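Side-chain contacts in transcriptional regulator, MarR family (Listeria monocytogenes str. 4b, PDB 2QWW), which probably binds operator DNA as a dimer through winged helix-turn-helix domains and represses transcription, as MarR-family regulators do: residues K17-I22 with R141-V146; A35-T40 with S111-A116; I41-M46 with D77-L82; I47-S52 with T62-I67. All blocks are in the same frame, centred on the assembly; numbering follows the deposited sequence.

Contact 1. Residues K17-I22 with R141-V146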
loop_
_atom_site.group_PDB
_atom_site.type_symbol
_atom_site.label_atom_id
_atom_site.label_comp_id
_atom_site.label_asym_id
_atom_site.label_seq_id
_atom_site.Cartn_x
_atom_site.Cartn_y
_atom_site.Cartn_z
ATOM N N LYS A 17 -8.156 -11.331 -4.719
ATOM C CA LYS A 17 -6.868 -11.715 -5.296
ATOM C C LYS A 17 -6.519 -10.885 -6.524
ATOM O O LYS A 17 -5.355 -10.564 -6.732
ATOM C CB LYS A 17 -6.849 -13.182 -5.709
ATOM C CG LYS A 17 -6.705 -14.160 -4.570
ATOM N N THR A 18 -7.511 -10.563 -7.347
ATOM C CA THR A 18 -7.266 -9.781 -8.555
ATOM C C THR A 18 -6.915 -8.360 -8.191
ATOM O O THR A 18 -5.961 -7.812 -8.724
ATOM C CB THR A 18 -8.463 -9.794 -9.513
ATOM O OG1 THR A 18 -8.804 -11.142 -9.829
ATOM C CG2 THR A 18 -8.129 -9.091 -10.791
ATOM N N TYR A 19 -7.698 -7.750 -7.313
ATOM C CA TYR A 19 -7.395 -6.403 -6.815
ATOM C C TYR A 19 -6.004 -6.325 -6.192
ATOM O O TYR A 19 -5.278 -5.377 -6.419
ATOM C CB TYR A 19 -8.401 -5.966 -5.752
ATOM C CG TYR A 19 -9.744 -5.477 -6.240
ATOM C CD1 TYR A 19 -9.865 -4.731 -7.403
ATOM C CD2 TYR A 19 -10.870 -5.642 -5.463
ATOM C CE1 TYR A 19 -11.093 -4.256 -7.816
ATOM C CE2 TYR A 19 -12.092 -5.163 -5.871
ATOM C CZ TYR A 19 -12.197 -4.485 -7.052
ATOM O OH TYR A 19 -13.405 -3.983 -7.442
ATOM N N TRP A 20 -5.653 -7.327 -5.387
ATOM C CA TRP A 20 -4.343 -7.415 -4.752
ATOM C C TRP A 20 -3.242 -7.465 -5.795
ATOM O O TRP A 20 -2.235 -6.795 -5.671
ATOM C CB TRP A 20 -4.267 -8.682 -3.859
ATOM C CG TRP A 20 -2.954 -8.812 -3.161
ATOM C CD1 TRP A 20 -2.601 -8.242 -1.973
ATOM C CD2 TRP A 20 -1.796 -9.516 -3.627
ATOM N NE1 TRP A 20 -1.294 -8.549 -1.672
ATOM C CE2 TRP A 20 -0.778 -9.328 -2.670
ATOM C CE3 TRP A 20 -1.525 -10.291 -4.759
ATOM C CZ2 TRP A 20 0.485 -9.897 -2.798
ATOM C CZ3 TRP A 20 -0.265 -10.851 -4.893
ATOM C CH2 TRP A 20 0.724 -10.655 -3.915
ATOM N N SER A 21 -3.442 -8.276 -6.820
ATOM C CA SER A 21 -2.482 -8.434 -7.900
ATOM C C SER A 21 -2.284 -7.149 -8.720
ATOM O O SER A 21 -1.162 -6.810 -9.105
ATOM C CB SER A 21 -2.930 -9.552 -8.810
ATOM O OG SER A 21 -2.087 -9.614 -9.934
ATOM N N ILE A 22 -3.376 -6.441 -8.988
ATOM C CA ILE A 22 -3.324 -5.154 -9.702
ATOM C C ILE A 22 -2.585 -4.090 -8.860
ATOM O O ILE A 22 -1.903 -3.204 -9.404
ATOM C CB ILE A 22 -4.765 -4.656 -10.065
ATOM C CG1 ILE A 22 -5.350 -5.527 -11.183
ATOM C CG2 ILE A 22 -4.746 -3.195 -10.507
ATOM C CD1 ILE A 22 -6.816 -5.256 -11.508
ATOM N N ARG A 141 -17.612 1.492 -14.180
ATOM C CA ARG A 141 -18.912 1.539 -13.507
ATOM C C ARG A 141 -19.016 0.528 -12.390
ATOM O O ARG A 141 -19.465 0.857 -11.292
ATOM C CB ARG A 141 -20.066 1.300 -14.497
ATOM C CG ARG A 141 -21.469 1.433 -13.864
ATOM C CD ARG A 141 -22.606 1.208 -14.860
ATOM N NE ARG A 141 -22.883 -0.213 -15.080
ATOM C CZ ARG A 141 -23.597 -0.980 -14.259
ATOM N NH1 ARG A 141 -24.103 -0.494 -13.125
ATOM N NH2 ARG A 141 -23.797 -2.265 -14.557
ATOM N N LEU A 142 -18.633 -0.708 -12.665
ATOM C CA LEU A 142 -18.713 -1.751 -11.643
ATOM C C LEU A 142 -17.706 -1.522 -10.482
ATOM O O LEU A 142 -18.069 -1.665 -9.317
ATOM C CB LEU A 142 -18.579 -3.142 -12.291
ATOM C CG LEU A 142 -19.689 -3.533 -13.281
ATOM C CD1 LEU A 142 -19.386 -4.876 -14.004
ATOM C CD2 LEU A 142 -21.023 -3.605 -12.584
ATOM N N ASN A 143 -16.461 -1.167 -10.783
ATOM C CA ASN A 143 -15.491 -0.874 -9.725
ATOM C C ASN A 143 -15.948 0.315 -8.846
ATOM O O ASN A 143 -15.887 0.242 -7.610
ATOM C CB ASN A 143 -14.082 -0.650 -10.299
ATOM C CG ASN A 143 -13.352 -1.964 -10.601
ATOM O OD1 ASN A 143 -13.309 -2.860 -9.776
ATOM N ND2 ASN A 143 -12.766 -2.062 -11.768
ATOM N N LYS A 144 -16.459 1.355 -9.497
ATOM C CA LYS A 144 -17.010 2.526 -8.817
ATOM C C LYS A 144 -18.178 2.104 -7.909
ATOM O O LYS A 144 -18.310 2.583 -6.783
ATOM C CB LYS A 144 -17.472 3.542 -9.849
ATOM C CG LYS A 144 -17.889 4.912 -9.307
ATOM C CD LYS A 144 -16.684 5.801 -9.024
ATOM C CE LYS A 144 -17.021 6.952 -8.075
ATOM N NZ LYS A 144 -17.305 6.451 -6.688
ATOM N N LYS A 145 -19.007 1.180 -8.386
ATOM C CA LYS A 145 -20.109 0.674 -7.588
ATOM C C LYS A 145 -19.577 -0.011 -6.337
ATOM O O LYS A 145 -20.074 0.212 -5.228
ATOM C CB LYS A 145 -20.967 -0.277 -8.420
ATOM C CG LYS A 145 -22.229 -0.759 -7.755
ATOM C CD LYS A 145 -23.087 -1.561 -8.733
ATOM C CE LYS A 145 -23.915 -0.675 -9.639
ATOM N NZ LYS A 145 -25.025 -0.017 -8.890
ATOM N N VAL A 146 -18.539 -0.813 -6.516
ATOM C CA VAL A 146 -17.936 -1.542 -5.411
ATOM C C VAL A 146 -17.403 -0.581 -4.332
ATOM O O VAL A 146 -17.628 -0.794 -3.144
ATOM C CB VAL A 146 -16.829 -2.536 -5.887
ATOM C CG1 VAL A 146 -16.140 -3.208 -4.694
ATOM C CG2 VAL A 146 -17.418 -3.619 -6.788
#

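Contact 2. Residues A35-T40 with S111-A116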
loop_
_atom_site.group_PDB
_atom_site.type_symbol
_atom_site.label_atom_id
_atom_site.label_comp_id
_atom_site.label_asym_id
_atom_site.label_seq_id
_atom_site.Cartn_x
_atom_site.Cartn_y
_atom_site.Cartn_z
ATOM N N ALA A 35 11.571 6.816 -9.127
ATOM C CA ALA A 35 12.905 6.871 -9.701
ATOM C C ALA A 35 13.059 8.000 -10.708
ATOM O O ALA A 35 14.083 8.661 -10.723
ATOM C CB ALA A 35 13.250 5.542 -10.346
ATOM N N SER A 36 12.025 8.232 -11.522
ATOM C CA SER A 36 12.010 9.306 -12.525
ATOM C C SER A 36 11.873 10.691 -11.915
ATOM O O SER A 36 12.173 11.709 -12.577
ATOM C CB SER A 36 10.841 9.098 -13.502
ATOM O OG SER A 36 9.588 9.342 -12.873
ATOM N N LEU A 37 11.374 10.749 -10.678
ATOM C CA LEU A 37 11.240 12.017 -9.961
ATOM C C LEU A 37 12.445 12.290 -9.060
ATOM O O LEU A 37 12.523 13.343 -8.426
ATOM C CB LEU A 37 9.954 12.022 -9.137
ATOM C CG LEU A 37 8.669 11.853 -9.966
ATOM C CD1 LEU A 37 7.478 11.658 -9.073
ATOM C CD2 LEU A 37 8.460 13.023 -10.875
ATOM N N GLY A 38 13.370 11.333 -9.009
ATOM C CA GLY A 38 14.593 11.426 -8.208
ATOM C C GLY A 38 14.425 11.082 -6.731
ATOM O O GLY A 38 15.356 11.242 -5.965
ATOM N N LEU A 39 13.250 10.580 -6.344
ATOM C CA LEU A 39 12.931 10.352 -4.946
ATOM C C LEU A 39 12.570 8.933 -4.642
ATOM O O LEU A 39 12.178 8.188 -5.523
ATOM C CB LEU A 39 11.746 11.220 -4.577
ATOM C CG LEU A 39 11.887 12.727 -4.818
ATOM C CD1 LEU A 39 10.567 13.410 -4.622
ATOM C CD2 LEU A 39 12.922 13.312 -3.907
ATOM N N THR A 40 12.700 8.577 -3.369
ATOM C CA THR A 40 12.313 7.282 -2.891
ATOM C C THR A 40 10.821 7.365 -2.601
ATOM O O THR A 40 10.250 8.456 -2.494
ATOM C CB THR A 40 13.010 6.936 -1.594
ATOM O OG1 THR A 40 12.581 7.848 -0.575
ATOM C CG2 THR A 40 14.538 7.018 -1.750
ATOM N N SER A 111 5.013 16.369 -6.274
ATOM C CA SER A 111 3.900 15.696 -5.607
ATOM C C SER A 111 2.867 15.353 -6.687
ATOM O O SER A 111 2.467 14.204 -6.834
ATOM C CB SER A 111 3.255 16.602 -4.562
ATOM O OG SER A 111 2.262 15.889 -3.847
ATOM N N LYS A 112 2.510 16.355 -7.480
ATOM C CA LYS A 112 1.565 16.202 -8.587
ATOM C C LYS A 112 1.974 15.104 -9.589
ATOM O O LYS A 112 1.149 14.283 -10.003
ATOM C CB LYS A 112 1.377 17.547 -9.303
ATOM C CG LYS A 112 0.597 18.571 -8.469
ATOM C CD LYS A 112 0.745 19.977 -8.999
ATOM C CE LYS A 112 -0.011 20.974 -8.130
ATOM N NZ LYS A 112 0.224 22.383 -8.576
ATOM N N ARG A 113 3.250 15.076 -9.959
ATOM C CA ARG A 113 3.739 14.049 -10.871
ATOM C C ARG A 113 3.744 12.667 -10.204
ATOM O O ARG A 113 3.679 11.634 -10.886
ATOM C CB ARG A 113 5.123 14.424 -11.409
ATOM C CG ARG A 113 5.119 15.666 -12.310
ATOM C CD ARG A 113 6.519 16.013 -12.793
ATOM N NE ARG A 113 7.128 14.853 -13.438
ATOM C CZ ARG A 113 8.417 14.731 -13.754
ATOM N NH1 ARG A 113 9.290 15.700 -13.490
ATOM N NH2 ARG A 113 8.838 13.606 -14.331
ATOM N N SER A 114 3.804 12.634 -8.874
ATOM C CA SER A 114 3.754 11.363 -8.145
ATOM C C SER A 114 2.338 10.773 -8.117
ATOM O O SER A 114 2.161 9.550 -8.156
ATOM C CB SER A 114 4.230 11.550 -6.706
ATOM O OG SER A 114 4.267 10.301 -6.036
ATOM N N THR A 115 1.328 11.635 -8.037
ATOM C CA THR A 115 -0.073 11.177 -7.982
ATOM C C THR A 115 -0.590 10.806 -9.372
ATOM O O THR A 115 -1.325 9.828 -9.507
ATOM C CB THR A 115 -0.972 12.238 -7.332
ATOM O OG1 THR A 115 -0.873 13.472 -8.064
ATOM C CG2 THR A 115 -0.533 12.471 -5.902
ATOM N N ALA A 116 -0.208 11.593 -10.381
ATOM C CA ALA A 116 -0.526 11.324 -11.779
ATOM C C ALA A 116 0.622 10.503 -12.388
ATOM O O ALA A 116 1.352 10.983 -13.231
ATOM C CB ALA A 116 -0.700 12.637 -12.531
#

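Contact 3. Residues I41-M46 with D77-L82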
loop_
_atom_site.group_PDB
_atom_site.type_symbol
_atom_site.label_atom_id
_atom_site.label_comp_id
_atom_site.label_asym_id
_atom_site.label_seq_id
_atom_site.Cartn_x
_atom_site.Cartn_y
_atom_site.Cartn_z
ATOM N N ILE A 41 10.201 6.204 -2.499
ATOM C CA ILE A 41 8.779 6.072 -2.177
ATOM C C ILE A 41 8.436 6.700 -0.829
ATOM O O ILE A 41 7.358 7.261 -0.664
ATOM C CB ILE A 41 8.377 4.560 -2.238
ATOM C CG1 ILE A 41 8.283 4.110 -3.691
ATOM C CG2 ILE A 41 7.066 4.254 -1.507
ATOM C CD1 ILE A 41 7.189 4.781 -4.517
ATOM N N GLN A 42 9.365 6.617 0.116
ATOM C CA GLN A 42 9.206 7.194 1.449
ATOM C C GLN A 42 9.301 8.732 1.361
ATOM O O GLN A 42 8.527 9.447 1.996
ATOM C CB GLN A 42 10.253 6.642 2.427
ATOM C CG GLN A 42 10.408 5.116 2.433
ATOM C CD GLN A 42 11.462 4.570 1.445
ATOM O OE1 GLN A 42 11.136 3.788 0.552
ATOM N NE2 GLN A 42 12.720 4.992 1.605
ATOM N N GLN A 43 10.250 9.235 0.582
ATOM C CA GLN A 43 10.364 10.677 0.326
ATOM C C GLN A 43 9.099 11.251 -0.296
ATOM O O GLN A 43 8.677 12.347 0.057
ATOM C CB GLN A 43 11.544 11.001 -0.580
ATOM C CG GLN A 43 12.897 11.058 0.124
ATOM C CD GLN A 43 14.016 11.387 -0.847
ATOM O OE1 GLN A 43 14.149 10.736 -1.870
ATOM N NE2 GLN A 43 14.819 12.387 -0.530
ATOM N N LEU A 44 8.515 10.533 -1.246
ATOM C CA LEU A 44 7.248 10.944 -1.859
ATOM C C LEU A 44 6.078 10.824 -0.908
ATOM O O LEU A 44 5.202 11.658 -0.933
ATOM C CB LEU A 44 6.952 10.126 -3.102
ATOM C CG LEU A 44 7.820 10.452 -4.291
ATOM C CD1 LEU A 44 7.652 9.379 -5.328
ATOM C CD2 LEU A 44 7.469 11.835 -4.840
ATOM N N ALA A 45 6.060 9.800 -0.065
ATOM C CA ALA A 45 4.992 9.672 0.917
ATOM C C ALA A 45 4.971 10.913 1.814
ATOM O O ALA A 45 3.909 11.480 2.090
ATOM C CB ALA A 45 5.181 8.424 1.743
HETATM N N MSE A 46 6.156 11.341 2.246
HETATM C CA MSE A 46 6.320 12.545 3.078
HETATM C C MSE A 46 5.845 13.785 2.343
HETATM O O MSE A 46 5.091 14.588 2.893
HETATM C CB MSE A 46 7.789 12.689 3.472
HETATM C CG MSE A 46 8.162 13.928 4.318
HETATM SE SE MSE A 46 9.966 13.839 5.188
HETATM C CE MSE A 46 9.685 12.341 6.271
ATOM N N ASP A 77 15.388 16.869 6.602
ATOM C CA ASP A 77 16.517 17.727 6.244
ATOM C C ASP A 77 16.909 17.511 4.771
ATOM O O ASP A 77 17.266 18.455 4.081
ATOM C CB ASP A 77 17.716 17.531 7.180
ATOM C CG ASP A 77 18.552 18.804 7.320
ATOM O OD1 ASP A 77 18.708 19.552 6.327
ATOM O OD2 ASP A 77 19.049 19.075 8.438
ATOM N N GLY A 78 16.787 16.273 4.296
ATOM C CA GLY A 78 17.033 15.948 2.893
ATOM C C GLY A 78 16.084 16.682 1.950
ATOM O O GLY A 78 16.516 17.257 0.958
ATOM N N LEU A 79 14.790 16.676 2.260
ATOM C CA LEU A 79 13.817 17.385 1.443
ATOM C C LEU A 79 14.016 18.868 1.501
ATOM O O LEU A 79 13.658 19.548 0.560
ATOM C CB LEU A 79 12.388 17.058 1.835
ATOM C CG LEU A 79 11.925 15.618 1.672
ATOM C CD1 LEU A 79 10.482 15.547 2.086
ATOM C CD2 LEU A 79 12.101 15.146 0.247
ATOM N N ILE A 80 14.560 19.385 2.604
ATOM C CA ILE A 80 14.915 20.817 2.681
ATOM C C ILE A 80 16.168 21.096 1.829
ATOM O O ILE A 80 16.250 22.143 1.147
ATOM C CB ILE A 80 15.174 21.280 4.137
ATOM C CG1 ILE A 80 13.873 21.267 4.932
ATOM C CG2 ILE A 80 15.741 22.703 4.167
ATOM C CD1 ILE A 80 14.051 21.423 6.403
ATOM N N SER A 81 17.147 20.185 1.873
ATOM C CA SER A 81 18.368 20.340 1.054
ATOM C C SER A 81 18.009 20.417 -0.429
ATOM O O SER A 81 18.556 21.246 -1.146
ATOM C CB SER A 81 19.381 19.207 1.264
ATOM O OG SER A 81 19.799 19.107 2.615
ATOM N N LEU A 82 17.072 19.579 -0.866
ATOM C CA LEU A 82 16.609 19.546 -2.262
ATOM C C LEU A 82 15.634 20.661 -2.672
ATOM O O LEU A 82 15.144 20.660 -3.800
ATOM C CB LEU A 82 15.933 18.206 -2.545
ATOM C CG LEU A 82 16.825 16.973 -2.419
ATOM C CD1 LEU A 82 15.988 15.747 -2.612
ATOM C CD2 LEU A 82 17.971 17.031 -3.437
#

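Contact 4. Residues I47-S52 with T62-I67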
loop_
_atom_site.group_PDB
_atom_site.type_symbol
_atom_site.label_atom_id
_atom_site.label_comp_id
_atom_site.label_asym_id
_atom_site.label_seq_id
_atom_site.Cartn_x
_atom_site.Cartn_y
_atom_site.Cartn_z
ATOM N N ILE A 47 6.294 13.930 1.098
ATOM C CA ILE A 47 5.928 15.065 0.251
ATOM C C ILE A 47 4.420 15.169 0.143
ATOM O O ILE A 47 3.866 16.246 0.272
ATOM C CB ILE A 47 6.503 14.930 -1.176
ATOM C CG1 ILE A 47 8.027 15.038 -1.173
ATOM C CG2 ILE A 47 5.940 16.010 -2.102
ATOM C CD1 ILE A 47 8.574 16.427 -1.036
ATOM N N ASN A 48 3.772 14.027 -0.060
ATOM C CA ASN A 48 2.328 13.953 -0.214
ATOM C C ASN A 48 1.542 14.301 1.059
ATOM O O ASN A 48 0.512 14.974 0.982
ATOM C CB ASN A 48 1.943 12.584 -0.782
ATOM C CG ASN A 48 2.434 12.394 -2.234
ATOM O OD1 ASN A 48 2.470 13.350 -3.016
ATOM N ND2 ASN A 48 2.803 11.156 -2.591
ATOM N N VAL A 49 2.041 13.871 2.209
ATOM C CA VAL A 49 1.453 14.241 3.486
ATOM C C VAL A 49 1.576 15.748 3.671
ATOM O O VAL A 49 0.617 16.408 4.035
ATOM C CB VAL A 49 2.154 13.559 4.658
ATOM C CG1 VAL A 49 1.721 14.165 5.985
ATOM C CG2 VAL A 49 1.902 12.030 4.650
ATOM N N ILE A 50 2.750 16.298 3.393
ATOM C CA ILE A 50 2.978 17.739 3.582
ATOM C C ILE A 50 2.111 18.574 2.634
ATOM O O ILE A 50 1.726 19.714 2.948
ATOM C CB ILE A 50 4.489 18.101 3.441
ATOM C CG1 ILE A 50 5.318 17.399 4.513
ATOM C CG2 ILE A 50 4.715 19.582 3.584
ATOM C CD1 ILE A 50 6.831 17.566 4.345
ATOM N N TYR A 51 1.814 18.024 1.467
ATOM C CA TYR A 51 0.997 18.718 0.488
ATOM C C TYR A 51 -0.438 18.884 0.990
ATOM O O TYR A 51 -1.031 19.945 0.832
ATOM C CB TYR A 51 0.988 17.949 -0.836
ATOM C CG TYR A 51 0.275 18.661 -1.971
ATOM C CD1 TYR A 51 0.642 19.950 -2.353
ATOM C CD2 TYR A 51 -0.732 18.030 -2.689
ATOM C CE1 TYR A 51 0.005 20.599 -3.399
ATOM C CE2 TYR A 51 -1.377 18.668 -3.735
ATOM C CZ TYR A 51 -0.999 19.958 -4.090
ATOM O OH TYR A 51 -1.629 20.592 -5.136
ATOM N N SER A 52 -0.981 17.840 1.602
ATOM C CA SER A 52 -2.358 17.880 2.082
ATOM C C SER A 52 -2.515 18.578 3.432
ATOM O O SER A 52 -3.625 18.966 3.809
ATOM C CB SER A 52 -2.919 16.465 2.187
ATOM O OG SER A 52 -2.243 15.711 3.182
ATOM N N THR A 62 5.944 12.161 11.392
ATOM C CA THR A 62 6.492 10.838 11.683
ATOM C C THR A 62 5.390 9.855 12.023
ATOM O O THR A 62 5.373 8.738 11.513
ATOM C CB THR A 62 7.394 10.806 12.934
ATOM O OG1 THR A 62 6.569 10.879 14.105
ATOM C CG2 THR A 62 8.431 11.916 12.948
ATOM N N LYS A 63 4.488 10.277 12.914
ATOM C CA LYS A 63 3.374 9.442 13.384
ATOM C C LYS A 63 2.440 9.055 12.256
ATOM O O LYS A 63 1.895 7.955 12.253
ATOM C CB LYS A 63 2.581 10.141 14.506
ATOM N N ARG A 64 2.256 9.947 11.294
ATOM C CA ARG A 64 1.393 9.631 10.159
ATOM C C ARG A 64 2.085 8.674 9.177
ATOM O O ARG A 64 1.436 7.812 8.577
ATOM C CB ARG A 64 0.941 10.893 9.431
ATOM C CG ARG A 64 -0.253 10.611 8.551
ATOM C CD ARG A 64 -0.704 11.781 7.748
ATOM N NE ARG A 64 -1.478 12.797 8.455
ATOM C CZ ARG A 64 -1.955 13.886 7.855
ATOM N NH1 ARG A 64 -1.741 14.093 6.564
ATOM N NH2 ARG A 64 -2.653 14.781 8.524
ATOM N N LEU A 65 3.394 8.835 9.004
ATOM C CA LEU A 65 4.173 7.958 8.126
ATOM C C LEU A 65 4.539 6.659 8.848
ATOM O O LEU A 65 4.968 5.701 8.219
ATOM C CB LEU A 65 5.445 8.667 7.675
ATOM C CG LEU A 65 5.269 9.952 6.850
ATOM C CD1 LEU A 65 6.586 10.668 6.703
ATOM C CD2 LEU A 65 4.660 9.665 5.509
ATOM N N ILE A 66 4.381 6.645 10.169
ATOM C CA ILE A 66 4.687 5.481 10.990
ATOM C C ILE A 66 6.156 5.134 10.756
ATOM O O ILE A 66 6.495 4.033 10.315
ATOM C CB ILE A 66 3.732 4.286 10.701
ATOM C CG1 ILE A 66 2.279 4.764 10.619
ATOM C CG2 ILE A 66 3.866 3.203 11.789
ATOM C CD1 ILE A 66 1.292 3.660 10.361
ATOM N N ILE A 67 7.013 6.112 11.039
ATOM C CA ILE A 67 8.455 5.979 10.885
ATOM C C ILE A 67 9.116 6.459 12.161
ATOM O O ILE A 67 8.475 7.085 13.005
ATOM C CB ILE A 67 9.010 6.799 9.686
ATOM C CG1 ILE A 67 8.680 8.292 9.833
ATOM C CG2 ILE A 67 8.456 6.266 8.376
ATOM C CD1 ILE A 67 9.164 9.160 8.687
#

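Contact 1. Residues K17-I22 with R141-V146
Tyr19 and Asn143 form a buried polar contact between two helices that belong to the dimerisation end of the subunit, helix 8-37 and helix 133-150. The backbones stay well apart, with the CA atoms of these two residues 10.2 Å from one another, a gap that the long tyrosine side chain spans. Tyr19 gives the reach: its CG lies anti to the carbonyl carbon (chi1 -79°), and the ring carries the hydroxyl across to the facing helix. There OH donates to Asn143 OD1 at 2.6 Å, a short bond that meets the oxygen in the carbonyl plane with a C=O...O angle of 158°. OD1 also lies at the ring edge, 3.3 Å from Tyr19 CE1, while the amide is turned 48° against the ring. Beside the hydroxyl, Val146 supplies an apolar wall, its CG1 4.0 Å from Tyr19 OH. A phenol suits this buried place because its ring packs against neighbours and its single polar atom is paired. Asn143 is equally well placed, since its amide can donate and accept at once: ND2 bonds OD1 of Asn143 of the second subunit while OD1 accepts from Tyr19. Ser21, on another side of helix 8-37, bonds Glu147 of the second subunit. Such an interlocking of N- and C-terminal helices from two chains is the hallmark of the MarR dimer interface.

Contact 2. Residues A35-T40 with S111-A116
Leu37, in the last turn of helix 8-37, faces Ser114 of helix 105-115 with their CA atoms 7.7 Å apart, and its side chain lies in between. Its two methyls divide the work. CD2 sits over the centre of one face of the Arg113 guanidinium, 3.3 Å from CZ, a close van der Waals contact of a methyl with the flat group. The arginine chain bends at its third torsion (chi3 54°), which folds the flat group over the methyl instead of extending it past; Arg113 CB flanks the same methyl at 3.7 Å. CD1 rests on the backbone of the next residue, 3.8 Å from Ser114 N, with Ser114 CB 4.0 Å from it. Serine is small enough to let the leucine approach the helix so closely. The segment 35-40 is the joint between the long dimerisation helix and the winged helix-turn-helix domain. Gly38 ends helix 8-37 in a Schellman motif, its positive phi (81°) being a conformation that glycine adopts readily, and two residues later Thr40 starts helix 41-52 as its N-cap, with OG1 bonded to Gln43 N. Asn33, one turn before Leu37, adds a polar tie between the same two helices through ND2 to Arg113 O. In the last turn of helix 105-115, Thr115 OG1 folds back onto Lys112 O at 2.9 Å, approaching from the same face as Ala116 N.

Contact 3. Residues I41-M46 with D77-L82
Met46, modelled as selenomethionine, meets Leu79 along most of its length. CB is 4.2 Å from Leu79 CD1; with CG anti to the backbone N (chi1 178°), the chain then runs out toward helix 69-81, and CG closes to 3.6 Å of the same methyl. SE lies equally near that methyl, after which the bend at chi3 turns CE aside to Leu65 CD1, 3.5 Å away. A flexible, unbranched side chain suits this place, because it can touch two helices in turn. The other methyl of Leu79 serves Gln43: CD2 is 4.0 Å from Gln43 NE2, the two chains running antiparallel alongside one another. Leu82 comes in crosswise, its CD1 4.1 Å from NE2. The opposite amide atom, OE1, bonds Thr40 N, the return half of a capping box, while the amide end of the glutamine covers the leucines. Helix 41-52 thus packs against helix 69-81, probably the recognition helix as in relatives, with Met46 also touching Leu61 of helix 58-65 and Leu79 continuing to Val85 of strand 85-87.

Contact 4. Residues I47-S52 with T62-I67
Val49 lies under the bent side chain of Arg64, its methyl CG1 3.5 Å from NH1 and 3.8 Å from CD of that arginine. The methyl meets the guanidinium obliquely and also touches the methylene CD. Arg64 leaves helix 58-65 with CG anti to the backbone N (chi1 -163°) and turns at chi3 (-78°), which brings the guanidinium back over helix 41-52. The second valine methyl, CG2, is shared between neighbours: it touches Leu65 CD2 at 3.7 Å and Arg64 CD at 4.1 Å. A beta-branched residue fits well here, since its two methyls diverge from CB and can meet two successive residues of the facing helix at once. Helix 58-65 is the first helix of the helix-turn-helix, and helix 41-52 packs beside it in the winged-helix domain of the MarR family; residues 66 and 67 begin the turn toward helix 69-81. Ser52, one turn beyond Val49, stands at the edge of the Arg64 guanidinium, in its plane, with OG 3.8 Å from NH1, too far for a hydrogen bond. NH1 instead bonds Thr53 OG1, which ties the arginine to the end of helix 41-52. This side is largely at the surface, where an arginine can lay its methylenes on a valine and keep its charge near water. Leu65 reaches on to Ala45 of helix 41-52. Just past it, Ile66 leaves the helix with positive phi and packs on Gln42 of the second subunit.

Along the chain the contacts are nested: contact 1 encloses contact 2, which encloses contact 3, which encloses contact 4. Contacts 1 and 2 share helix 8-37, yet their centres lie about 25 Å apart, with contact 1 in the dimerisation region and contact 2 where that helix joins the DNA-binding domain. Contacts 3 and 4 share helix 41-52, have centres about 10 Å apart and touch, joining helices 41-52, 58-65 and 69-81. Contact 2 adjoins both, through Leu39 packing on Leu44 and a probable hydrogen bond between Ser111 OG and Asn48 OD1. Helices 8-37 and 105-115 thus connect the dimer interface to the winged helix-turn-helix, consistent with dimerisation setting the spacing of two DNA-binding lobes.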